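Local coordinates for protein putative agmatinase (PDB 3LHL) that probably hydrolyses agmatine to putrescine and urea, as a manganese-dependent member of the arginase family, at residues A[4-15]-A[56-64]; A[149-158]-A[174-185]. All blocks are in the same frame, centred on the assembly; numbering follows the deposited sequence.

Contact 1 (A[4-15]-A[56-64])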
loop_
_atom_site.group_PDB
_atom_site.type_symbol
_atom_site.label_atom_id
_atom_site.label_comp_id
_atom_site.label_asym_id
_atom_site.label_seq_id
_atom_site.Cartn_x
_atom_site.Cartn_y
_atom_site.Cartn_z
ATOM N N ASN A 4 -11.407 -0.252 -19.882
ATOM C CA ASN A 4 -12.236 0.990 -19.874
ATOM C C ASN A 4 -12.762 1.262 -18.467
ATOM O O ASN A 4 -13.087 0.340 -17.718
ATOM C CB ASN A 4 -13.407 0.856 -20.854
ATOM C CG ASN A 4 -14.196 2.151 -21.012
ATOM O OD1 ASN A 4 -14.825 2.637 -20.068
ATOM N ND2 ASN A 4 -14.164 2.716 -22.215
ATOM N N TYR A 5 -12.843 2.542 -18.124
ATOM C CA TYR A 5 -13.292 2.977 -16.809
ATOM C C TYR A 5 -14.651 2.444 -16.357
ATOM O O TYR A 5 -14.744 1.740 -15.352
ATOM C CB TYR A 5 -13.316 4.501 -16.759
ATOM C CG TYR A 5 -13.537 5.066 -15.379
ATOM C CD1 TYR A 5 -12.502 5.100 -14.445
ATOM C CD2 TYR A 5 -14.780 5.578 -15.005
ATOM C CE1 TYR A 5 -12.696 5.632 -13.175
ATOM C CE2 TYR A 5 -14.987 6.113 -13.735
ATOM C CZ TYR A 5 -13.941 6.138 -12.829
ATOM O OH TYR A 5 -14.134 6.682 -11.586
ATOM N N GLU A 6 -15.702 2.783 -17.098
ATOM C CA GLU A 6 -17.052 2.366 -16.739
ATOM C C GLU A 6 -17.254 0.866 -16.556
ATOM O O GLU A 6 -18.056 0.447 -15.723
ATOM C CB GLU A 6 -18.065 2.889 -17.768
ATOM C CG GLU A 6 -17.942 2.277 -19.159
ATOM C CD GLU A 6 -19.170 2.538 -20.025
ATOM O OE1 GLU A 6 -20.276 2.087 -19.647
ATOM O OE2 GLU A 6 -19.030 3.194 -21.081
ATOM N N GLU A 7 -16.530 0.054 -17.317
ATOM C CA GLU A 7 -16.692 -1.394 -17.218
ATOM C C GLU A 7 -15.928 -2.067 -16.081
ATOM O O GLU A 7 -16.346 -3.113 -15.590
ATOM C CB GLU A 7 -16.290 -2.059 -18.535
ATOM C CG GLU A 7 -17.007 -1.512 -19.757
ATOM C CD GLU A 7 -16.714 -2.319 -21.009
ATOM O OE1 GLU A 7 -17.204 -3.466 -21.106
ATOM O OE2 GLU A 7 -15.985 -1.810 -21.891
ATOM N N SER A 8 -14.819 -1.473 -15.660
ATOM C CA SER A 8 -13.999 -2.067 -14.605
ATOM C C SER A 8 -14.404 -1.681 -13.186
ATOM O O SER A 8 -14.914 -0.587 -12.949
ATOM C CB SER A 8 -12.530 -1.700 -14.828
ATOM O OG SER A 8 -12.075 -2.115 -16.107
ATOM N N ASN A 9 -14.179 -2.596 -12.247
ATOM C CA ASN A 9 -14.489 -2.351 -10.843
ATOM C C ASN A 9 -13.227 -1.924 -10.092
ATOM O O ASN A 9 -13.303 -1.336 -9.014
ATOM C CB ASN A 9 -15.073 -3.607 -10.190
ATOM C CG ASN A 9 -16.393 -4.029 -10.810
ATOM O OD1 ASN A 9 -17.325 -3.232 -10.918
ATOM N ND2 ASN A 9 -16.479 -5.292 -11.217
ATOM N N LEU A 10 -12.068 -2.224 -10.670
ATOM C CA LEU A 10 -10.787 -1.870 -10.065
ATOM C C LEU A 10 -10.060 -0.877 -10.971
ATOM O O LEU A 10 -9.802 -1.162 -12.146
ATOM C CB LEU A 10 -9.934 -3.126 -9.873
ATOM C CG LEU A 10 -8.583 -3.000 -9.156
ATOM C CD1 LEU A 10 -8.782 -2.466 -7.739
ATOM C CD2 LEU A 10 -7.902 -4.370 -9.124
ATOM N N ILE A 11 -9.743 0.291 -10.420
ATOM C CA ILE A 11 -9.062 1.345 -11.161
ATOM C C ILE A 11 -7.654 1.537 -10.604
ATOM O O ILE A 11 -7.473 2.017 -9.478
ATOM C CB ILE A 11 -9.833 2.680 -11.056
ATOM C CG1 ILE A 11 -11.308 2.458 -11.419
ATOM C CG2 ILE A 11 -9.197 3.729 -11.969
ATOM C CD1 ILE A 11 -11.539 1.913 -12.820
ATOM N N VAL A 12 -6.668 1.155 -11.407
ATOM C CA VAL A 12 -5.260 1.244 -11.044
ATOM C C VAL A 12 -4.649 2.517 -11.609
ATOM O O VAL A 12 -4.789 2.804 -12.798
ATOM C CB VAL A 12 -4.465 0.053 -11.623
ATOM C CG1 VAL A 12 -3.022 0.126 -11.175
ATOM C CG2 VAL A 12 -5.109 -1.259 -11.209
ATOM N N PHE A 13 -3.971 3.282 -10.761
ATOM C CA PHE A 13 -3.337 4.508 -11.224
ATOM C C PHE A 13 -2.045 4.740 -10.461
ATOM O O PHE A 13 -1.885 4.284 -9.324
ATOM C CB PHE A 13 -4.299 5.707 -11.094
ATOM C CG PHE A 13 -4.638 6.084 -9.678
ATOM C CD1 PHE A 13 -3.962 7.121 -9.039
ATOM C CD2 PHE A 13 -5.643 5.411 -8.987
ATOM C CE1 PHE A 13 -4.281 7.488 -7.730
ATOM C CE2 PHE A 13 -5.971 5.766 -7.677
ATOM C CZ PHE A 13 -5.288 6.809 -7.048
ATOM N N GLY A 14 -1.112 5.426 -11.107
ATOM C CA GLY A 14 0.163 5.695 -10.479
ATOM C C GLY A 14 0.263 7.109 -9.961
ATOM O O GLY A 14 -0.402 8.015 -10.464
ATOM N N VAL A 15 1.090 7.281 -8.936
ATOM C CA VAL A 15 1.328 8.581 -8.318
ATOM C C VAL A 15 2.827 8.686 -8.081
ATOM O O VAL A 15 3.330 8.252 -7.038
ATOM C CB VAL A 15 0.605 8.716 -6.956
ATOM C CG1 VAL A 15 0.933 10.066 -6.331
ATOM C CG2 VAL A 15 -0.900 8.570 -7.141
ATOM N N ASN A 56 -12.201 -7.225 -15.550
ATOM C CA ASN A 56 -12.245 -5.883 -16.091
ATOM C C ASN A 56 -11.475 -4.986 -15.134
ATOM O O ASN A 56 -11.954 -4.641 -14.051
ATOM C CB ASN A 56 -13.688 -5.404 -16.221
ATOM C CG ASN A 56 -14.408 -6.055 -17.381
ATOM O OD1 ASN A 56 -14.007 -5.900 -18.535
ATOM N ND2 ASN A 56 -15.471 -6.792 -17.082
ATOM N N ILE A 57 -10.261 -4.639 -15.537
ATOM C CA ILE A 57 -9.405 -3.776 -14.744
ATOM C C ILE A 57 -8.997 -2.596 -15.606
ATOM O O ILE A 57 -8.588 -2.761 -16.754
ATOM C CB ILE A 57 -8.143 -4.526 -14.273
ATOM C CG1 ILE A 57 -8.554 -5.739 -13.429
ATOM C CG2 ILE A 57 -7.251 -3.589 -13.467
ATOM C CD1 ILE A 57 -7.412 -6.700 -13.130
ATOM N N CYS A 58 -9.118 -1.399 -15.057
ATOM C CA CYS A 58 -8.761 -0.207 -15.804
ATOM C C CYS A 58 -7.383 0.302 -15.431
ATOM O O CYS A 58 -7.052 0.420 -14.249
ATOM C CB CYS A 58 -9.789 0.901 -15.563
ATOM S SG CYS A 58 -9.349 2.483 -16.333
ATOM N N ASP A 59 -6.577 0.583 -16.451
ATOM C CA ASP A 59 -5.235 1.130 -16.258
ATOM C C ASP A 59 -5.388 2.623 -16.519
ATOM O O ASP A 59 -5.343 3.063 -17.670
ATOM C CB ASP A 59 -4.243 0.538 -17.269
ATOM C CG ASP A 59 -2.861 1.177 -17.178
ATOM O OD1 ASP A 59 -2.752 2.295 -16.635
ATOM O OD2 ASP A 59 -1.878 0.571 -17.660
ATOM N N TYR A 60 -5.576 3.396 -15.456
ATOM C CA TYR A 60 -5.750 4.837 -15.592
ATOM C C TYR A 60 -4.445 5.585 -15.840
ATOM O O TYR A 60 -4.454 6.790 -16.064
ATOM C CB TYR A 60 -6.432 5.397 -14.342
ATOM C CG TYR A 60 -7.687 6.199 -14.629
ATOM C CD1 TYR A 60 -8.578 5.805 -15.630
ATOM C CD2 TYR A 60 -8.013 7.321 -13.863
ATOM C CE1 TYR A 60 -9.762 6.502 -15.859
ATOM C CE2 TYR A 60 -9.201 8.026 -14.083
ATOM C CZ TYR A 60 -10.072 7.611 -15.081
ATOM O OH TYR A 60 -11.255 8.291 -15.289
ATOM N N GLY A 61 -3.326 4.869 -15.808
ATOM C CA GLY A 61 -2.044 5.510 -16.019
ATOM C C GLY A 61 -1.613 6.339 -14.819
ATOM O O GLY A 61 -2.092 6.140 -13.700
ATOM N N ASP A 62 -0.707 7.283 -15.049
ATOM C CA ASP A 62 -0.222 8.126 -13.971
ATOM C C ASP A 62 -1.046 9.392 -13.797
ATOM O O ASP A 62 -1.478 10.018 -14.772
ATOM C CB ASP A 62 1.241 8.501 -14.199
ATOM C CG ASP A 62 2.158 7.295 -14.179
ATOM O OD1 ASP A 62 1.889 6.365 -13.386
ATOM O OD2 ASP A 62 3.150 7.281 -14.942
ATOM N N LEU A 63 -1.271 9.751 -12.538
ATOM C CA LEU A 63 -2.022 10.946 -12.207
ATOM C C LEU A 63 -1.121 12.149 -12.448
ATOM O O LEU A 63 0.033 12.166 -12.016
ATOM C CB LEU A 63 -2.444 10.908 -10.739
ATOM C CG LEU A 63 -3.086 12.183 -10.187
ATOM C CD1 LEU A 63 -4.410 12.467 -10.909
ATOM C CD2 LEU A 63 -3.301 12.016 -8.691
ATOM N N GLU A 64 -1.639 13.150 -13.148
ATOM C CA GLU A 64 -0.853 14.345 -13.414
ATOM C C GLU A 64 -0.848 15.139 -12.119
ATOM O O GLU A 64 -1.902 15.471 -11.593
ATOM C CB GLU A 64 -1.488 15.173 -14.534
ATOM C CG GLU A 64 -0.607 16.308 -15.023
ATOM C CD GLU A 64 -1.300 17.202 -16.037
ATOM O OE1 GLU A 64 -1.787 16.683 -17.068
ATOM O OE2 GLU A 64 -1.352 18.430 -15.804
HETATM O O HOH W 1 -14.501 -5.262 -13.085
#

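Contact 2 (A[149-158]-A[174-185])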
loop_
_atom_site.group_PDB
_atom_site.type_symbol
_atom_site.label_atom_id
_atom_site.label_comp_id
_atom_site.label_asym_id
_atom_site.label_seq_id
_atom_site.Cartn_x
_atom_site.Cartn_y
_atom_site.Cartn_z
ATOM N N GLY A 149 -8.833 6.475 14.951
ATOM C CA GLY A 149 -8.704 6.153 16.361
ATOM C C GLY A 149 -8.292 4.711 16.601
ATOM O O GLY A 149 -7.916 3.999 15.664
ATOM N N ASP A 150 -8.384 4.274 17.855
ATOM C CA ASP A 150 -7.988 2.923 18.242
ATOM C C ASP A 150 -8.836 1.783 17.686
ATOM O O ASP A 150 -9.979 1.974 17.262
ATOM C CB ASP A 150 -7.963 2.797 19.768
ATOM C CG ASP A 150 -7.126 3.877 20.440
ATOM O OD1 ASP A 150 -6.131 4.343 19.844
ATOM O OD2 ASP A 150 -7.464 4.246 21.583
ATOM N N ASN A 151 -8.249 0.588 17.703
ATOM C CA ASN A 151 -8.910 -0.632 17.255
ATOM C C ASN A 151 -9.354 -0.631 15.802
ATOM O O ASN A 151 -10.338 -1.274 15.453
ATOM C CB ASN A 151 -10.109 -0.909 18.167
ATOM C CG ASN A 151 -9.711 -0.994 19.632
ATOM O OD1 ASN A 151 -10.351 -0.404 20.498
ATOM N ND2 ASN A 151 -8.642 -1.730 19.912
ATOM N N LYS A 152 -8.632 0.088 14.951
ATOM C CA LYS A 152 -8.978 0.138 13.534
ATOM C C LYS A 152 -7.760 -0.156 12.664
ATOM O O LYS A 152 -7.891 -0.614 11.528
ATOM C CB LYS A 152 -9.521 1.523 13.164
ATOM C CG LYS A 152 -10.587 2.064 14.101
ATOM C CD LYS A 152 -11.825 1.185 14.134
ATOM C CE LYS A 152 -12.504 1.121 12.783
ATOM N NZ LYS A 152 -13.827 0.448 12.891
ATOM N N ILE A 153 -6.576 0.115 13.205
ATOM C CA ILE A 153 -5.335 -0.077 12.468
ATOM C C ILE A 153 -4.580 -1.328 12.891
ATOM O O ILE A 153 -4.377 -1.572 14.082
ATOM C CB ILE A 153 -4.433 1.158 12.637
ATOM C CG1 ILE A 153 -5.228 2.410 12.243
ATOM C CG2 ILE A 153 -3.171 1.019 11.792
ATOM C CD1 ILE A 153 -4.514 3.714 12.510
ATOM N N PHE A 154 -4.176 -2.118 11.896
ATOM C CA PHE A 154 -3.441 -3.363 12.113
ATOM C C PHE A 154 -2.160 -3.322 11.295
ATOM O O PHE A 154 -2.200 -3.231 10.071
ATOM C CB PHE A 154 -4.308 -4.550 11.694
ATOM C CG PHE A 154 -5.573 -4.662 12.479
ATOM C CD1 PHE A 154 -5.662 -5.538 13.557
ATOM C CD2 PHE A 154 -6.659 -3.840 12.186
ATOM C CE1 PHE A 154 -6.812 -5.590 14.338
ATOM C CE2 PHE A 154 -7.817 -3.884 12.963
ATOM C CZ PHE A 154 -7.892 -4.760 14.042
ATOM N N GLN A 155 -1.026 -3.392 11.981
ATOM C CA GLN A 155 0.267 -3.311 11.322
ATOM C C GLN A 155 0.995 -4.644 11.365
ATOM O O GLN A 155 0.932 -5.361 12.362
ATOM C CB GLN A 155 1.092 -2.213 11.992
ATOM C CG GLN A 155 0.246 -0.980 12.323
ATOM C CD GLN A 155 1.064 0.188 12.821
ATOM O OE1 GLN A 155 1.839 0.785 12.070
ATOM N NE2 GLN A 155 0.900 0.521 14.094
ATOM N N PHE A 156 1.687 -4.965 10.275
ATOM C CA PHE A 156 2.407 -6.229 10.163
ATOM C C PHE A 156 3.813 -6.092 9.598
ATOM O O PHE A 156 4.045 -5.306 8.685
ATOM C CB PHE A 156 1.619 -7.180 9.265
ATOM C CG PHE A 156 0.260 -7.499 9.778
ATOM C CD1 PHE A 156 0.053 -8.619 10.582
ATOM C CD2 PHE A 156 -0.820 -6.679 9.468
ATOM C CE1 PHE A 156 -1.215 -8.917 11.069
ATOM C CE2 PHE A 156 -2.095 -6.972 9.953
ATOM C CZ PHE A 156 -2.292 -8.090 10.752
ATOM N N GLY A 157 4.738 -6.876 10.146
ATOM C CA GLY A 157 6.112 -6.872 9.673
ATOM C C GLY A 157 7.001 -5.762 10.197
ATOM O O GLY A 157 8.165 -5.664 9.807
ATOM N N ILE A 158 6.461 -4.937 11.088
ATOM C CA ILE A 158 7.199 -3.811 11.650
ATOM C C ILE A 158 8.485 -4.240 12.355
ATOM O O ILE A 158 8.482 -5.163 13.166
ATOM C CB ILE A 158 6.328 -3.031 12.663
ATOM C CG1 ILE A 158 4.880 -2.922 12.156
ATOM C CG2 ILE A 158 6.931 -1.640 12.895
ATOM C CD1 ILE A 158 4.711 -2.185 10.837
ATOM N N HIS A 174 -2.887 1.851 20.727
ATOM C CA HIS A 174 -3.616 2.686 19.786
ATOM C C HIS A 174 -3.769 1.995 18.428
ATOM O O HIS A 174 -4.596 2.391 17.608
ATOM C CB HIS A 174 -2.921 4.038 19.642
ATOM C CG HIS A 174 -3.027 4.896 20.868
ATOM N ND1 HIS A 174 -4.236 5.321 21.377
ATOM C CD2 HIS A 174 -2.076 5.396 21.690
ATOM C CE1 HIS A 174 -4.025 6.048 22.459
ATOM N NE2 HIS A 174 -2.722 6.109 22.671
ATOM N N THR A 175 -2.973 0.953 18.203
ATOM C CA THR A 175 -3.044 0.184 16.962
ATOM C C THR A 175 -2.631 -1.237 17.285
ATOM O O THR A 175 -2.030 -1.491 18.327
ATOM C CB THR A 175 -2.053 0.686 15.875
ATOM O OG1 THR A 175 -0.730 0.242 16.199
ATOM C CG2 THR A 175 -2.059 2.211 15.782
ATOM N N TYR A 176 -2.968 -2.167 16.403
ATOM C CA TYR A 176 -2.551 -3.545 16.592
ATOM C C TYR A 176 -1.270 -3.644 15.778
ATOM O O TYR A 176 -1.227 -3.200 14.630
ATOM C CB TYR A 176 -3.567 -4.534 16.028
ATOM C CG TYR A 176 -2.981 -5.919 15.924
ATOM C CD1 TYR A 176 -2.914 -6.753 17.039
ATOM C CD2 TYR A 176 -2.415 -6.367 14.727
ATOM C CE1 TYR A 176 -2.296 -7.998 16.971
ATOM C CE2 TYR A 176 -1.795 -7.609 14.647
ATOM C CZ TYR A 176 -1.739 -8.420 15.774
ATOM O OH TYR A 176 -1.131 -9.650 15.702
HETATM N N MSE A 177 -0.230 -4.227 16.357
HETATM C CA MSE A 177 1.028 -4.335 15.642
HETATM C C MSE A 177 1.753 -5.650 15.841
HETATM O O MSE A 177 1.995 -6.062 16.971
HETATM C CB MSE A 177 1.958 -3.193 16.061
HETATM C CG MSE A 177 3.321 -3.230 15.395
HETATM SE SE MSE A 177 4.500 -1.830 16.025
HETATM C CE MSE A 177 3.681 -0.319 15.123
ATOM N N GLU A 178 2.086 -6.320 14.744
ATOM C CA GLU A 178 2.847 -7.554 14.859
ATOM C C GLU A 178 4.269 -7.146 14.506
ATOM O O GLU A 178 4.547 -6.711 13.384
ATOM C CB GLU A 178 2.370 -8.635 13.890
ATOM C CG GLU A 178 2.931 -10.006 14.271
ATOM C CD GLU A 178 2.943 -11.006 13.131
ATOM O OE1 GLU A 178 1.934 -11.094 12.402
ATOM O OE2 GLU A 178 3.964 -11.715 12.977
ATOM N N ILE A 179 5.167 -7.277 15.469
ATOM C CA ILE A 179 6.551 -6.889 15.258
ATOM C C ILE A 179 7.407 -8.018 14.711
ATOM O O ILE A 179 7.287 -9.167 15.133
ATOM C CB ILE A 179 7.164 -6.364 16.578
ATOM C CG1 ILE A 179 6.380 -5.132 17.042
ATOM C CG2 ILE A 179 8.650 -6.039 16.389
ATOM C CD1 ILE A 179 6.721 -4.680 18.447
ATOM N N GLY A 180 8.254 -7.675 13.745
ATOM C CA GLY A 180 9.163 -8.640 13.152
ATOM C C GLY A 180 8.582 -9.785 12.350
ATOM O O GLY A 180 9.297 -10.740 12.046
ATOM N N GLY A 181 7.303 -9.709 11.997
ATOM C CA GLY A 181 6.707 -10.786 11.228
ATOM C C GLY A 181 5.298 -10.503 10.746
ATOM O O GLY A 181 4.739 -9.440 11.019
ATOM N N ILE A 182 4.727 -11.464 10.025
ATOM C CA ILE A 182 3.374 -11.343 9.487
ATOM C C ILE A 182 2.566 -12.615 9.766
ATOM O O ILE A 182 1.510 -12.833 9.172
ATOM C CB ILE A 182 3.409 -11.118 7.961
ATOM C CG1 ILE A 182 4.111 -12.300 7.289
ATOM C CG2 ILE A 182 4.156 -9.821 7.634
ATOM C CD1 ILE A 182 4.172 -12.205 5.796
ATOM N N ASP A 183 3.067 -13.441 10.677
ATOM C CA ASP A 183 2.425 -14.710 11.020
ATOM C C ASP A 183 0.993 -14.632 11.547
ATOM O O ASP A 183 0.217 -15.568 11.366
ATOM C CB ASP A 183 3.294 -15.468 12.025
ATOM C CG ASP A 183 4.679 -15.770 11.481
ATOM O OD1 ASP A 183 4.770 -16.404 10.408
ATOM O OD2 ASP A 183 5.678 -15.375 12.123
ATOM N N THR A 184 0.640 -13.523 12.191
ATOM C CA THR A 184 -0.699 -13.366 12.738
ATOM C C THR A 184 -1.722 -12.849 11.727
ATOM O O THR A 184 -2.906 -12.726 12.053
ATOM C CB THR A 184 -0.702 -12.399 13.939
ATOM O OG1 THR A 184 -0.340 -11.085 13.494
ATOM C CG2 THR A 184 0.286 -12.859 15.002
ATOM N N PHE A 185 -1.281 -12.560 10.506
ATOM C CA PHE A 185 -2.182 -12.021 9.484
ATOM C C PHE A 185 -3.467 -12.816 9.251
ATOM O O PHE A 185 -4.549 -12.234 9.173
ATOM C CB PHE A 185 -1.457 -11.845 8.149
ATOM C CG PHE A 185 -2.225 -11.005 7.153
ATOM C CD1 PHE A 185 -2.591 -9.691 7.464
ATOM C CD2 PHE A 185 -2.608 -11.532 5.919
ATOM C CE1 PHE A 185 -3.332 -8.914 6.559
ATOM C CE2 PHE A 185 -3.347 -10.768 5.007
ATOM C CZ PHE A 185 -3.712 -9.453 5.328
HETATM O O HOH W 2 -6.189 1.743 15.433
#

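Contact 1 (A[4-15]-A[56-64])
Tyr5 and Tyr60 set their rings at a shallow tilt (28°), too far offset for much overlap, beside the outermost pair of strands at one edge of the parallel sheet of the arginase alpha/beta fold. The centroids stand 5.1 Å apart; Tyr60 OH lies over one face of the Tyr5 ring, near its rim, and Tyr5 CD1 comes within 3.4 Å of Tyr60 CE1. The outer end of Tyr5 is tied to Asp87, and Lys89 makes a cation-pi contact with its ring. A face of the Tyr60 ring also receives the CG2 branch of Ile11. With chi1 at -51° the CG1 branch of Ile11 lies beside the backbone N and brings CD1 to 3.4 Å from Cys58 CB, tighter than ordinary carbon contact. This layer lies under helix 70-86. On the reverse side of the sheet, Val12 CG2 meets Ile57 CG2, and helix 258-278 packs over Leu10 and Ile57.

Between the layers run parallel-strand backbone bonds, among them Cys58 N to Leu10 O and Val12 N to Cys58 O. The ladder slips by one residue at Tyr60 and Gly61: Val12 O accepts from Tyr60 N, whereas Gly14 N goes to Gly61 O, and Asp59 OD1 closes an Asx turn on Gly61 N. Beyond the slip, Asp62 OD1 lies 3.4 Å from Gly14 CA, an approach that glycine permits; Ser31 and Arg35 hold the carboxylate. At the opposite end Ser8 packs against the backbone of Asn56 to Cys58, its OG anchored to Asn4 O (3.1 Å), a carbonyl that Ser8 N also grips.

Contact 2 (A[149-158]-A[174-185])
Phe156 is the main projection of this parallel strand pair, the two ends of a right-handed beta-alpha-beta crossover through helix 163-170 at the edge of the arginase-fold sheet. Its ring fits a hollow made by Tyr176, Glu178, Ile182, Thr184 and Phe185. Phe185 sets its edge against one face of Phe156, the planes at 90°, with Phe185 CD1 3.7 Å from Phe156 CZ; Ile182 CG2 fills the base beside Phe156 CB. At the rim of the ring lies Glu178 OE1, its carboxylate nearly perpendicular. That oxygen is gripped from one face of its own plane by Thr184 N and Thr184 OG1, which fixes the wall of the hollow, and Thr184 OG1 in turn accepts from Tyr176 OH. Phe120 of strand 115-120 meets both phenylalanine rings. Further back, Phe154 CD1 pushes up to Tyr176 CB at 3.4 Å, the two rings oblique.

The sheet's other side is filled differently. In selenomethionine Met177 an extended first torsion (chi1 179°) carries CG out to Ile158 CG1 at 3.6 Å, with Phe166 touching both residues. Gly157 turns the strand's corner, and Gly180 N bonds to Ile158 O just beyond. Where the strands begin, a water joins Gly149 O, Ile153 N and His174 O; nearby, His174 ND1 gives a hydrogen bond to the syn side of Asp150 OD1, 22° out of the carboxylate plane but within that of the imidazole (2.6 Å).

Contacts 1 and 2 form the two edges of one parallel sheet, with strands 57-62 and 176-179 as its outermost members. Their centres lie 29 Å apart on opposite sides of the chain's centre, and their nearest atoms are about 16 Å apart. Their relation to the manganese site differs. In contact 2 the side chain of Ile158 comes about 4 Å from that of Asp121, a metal ligand, and about 8 Å from a manganese ion. In contact 1 the closest comparable approach is Val15, whose side chain is about 11 Å from that of the ligand His98. Strand 153-158 thus lies in the second shell, beside the ligand Asp121, while the pair 10-15 and 57-62 stands further off.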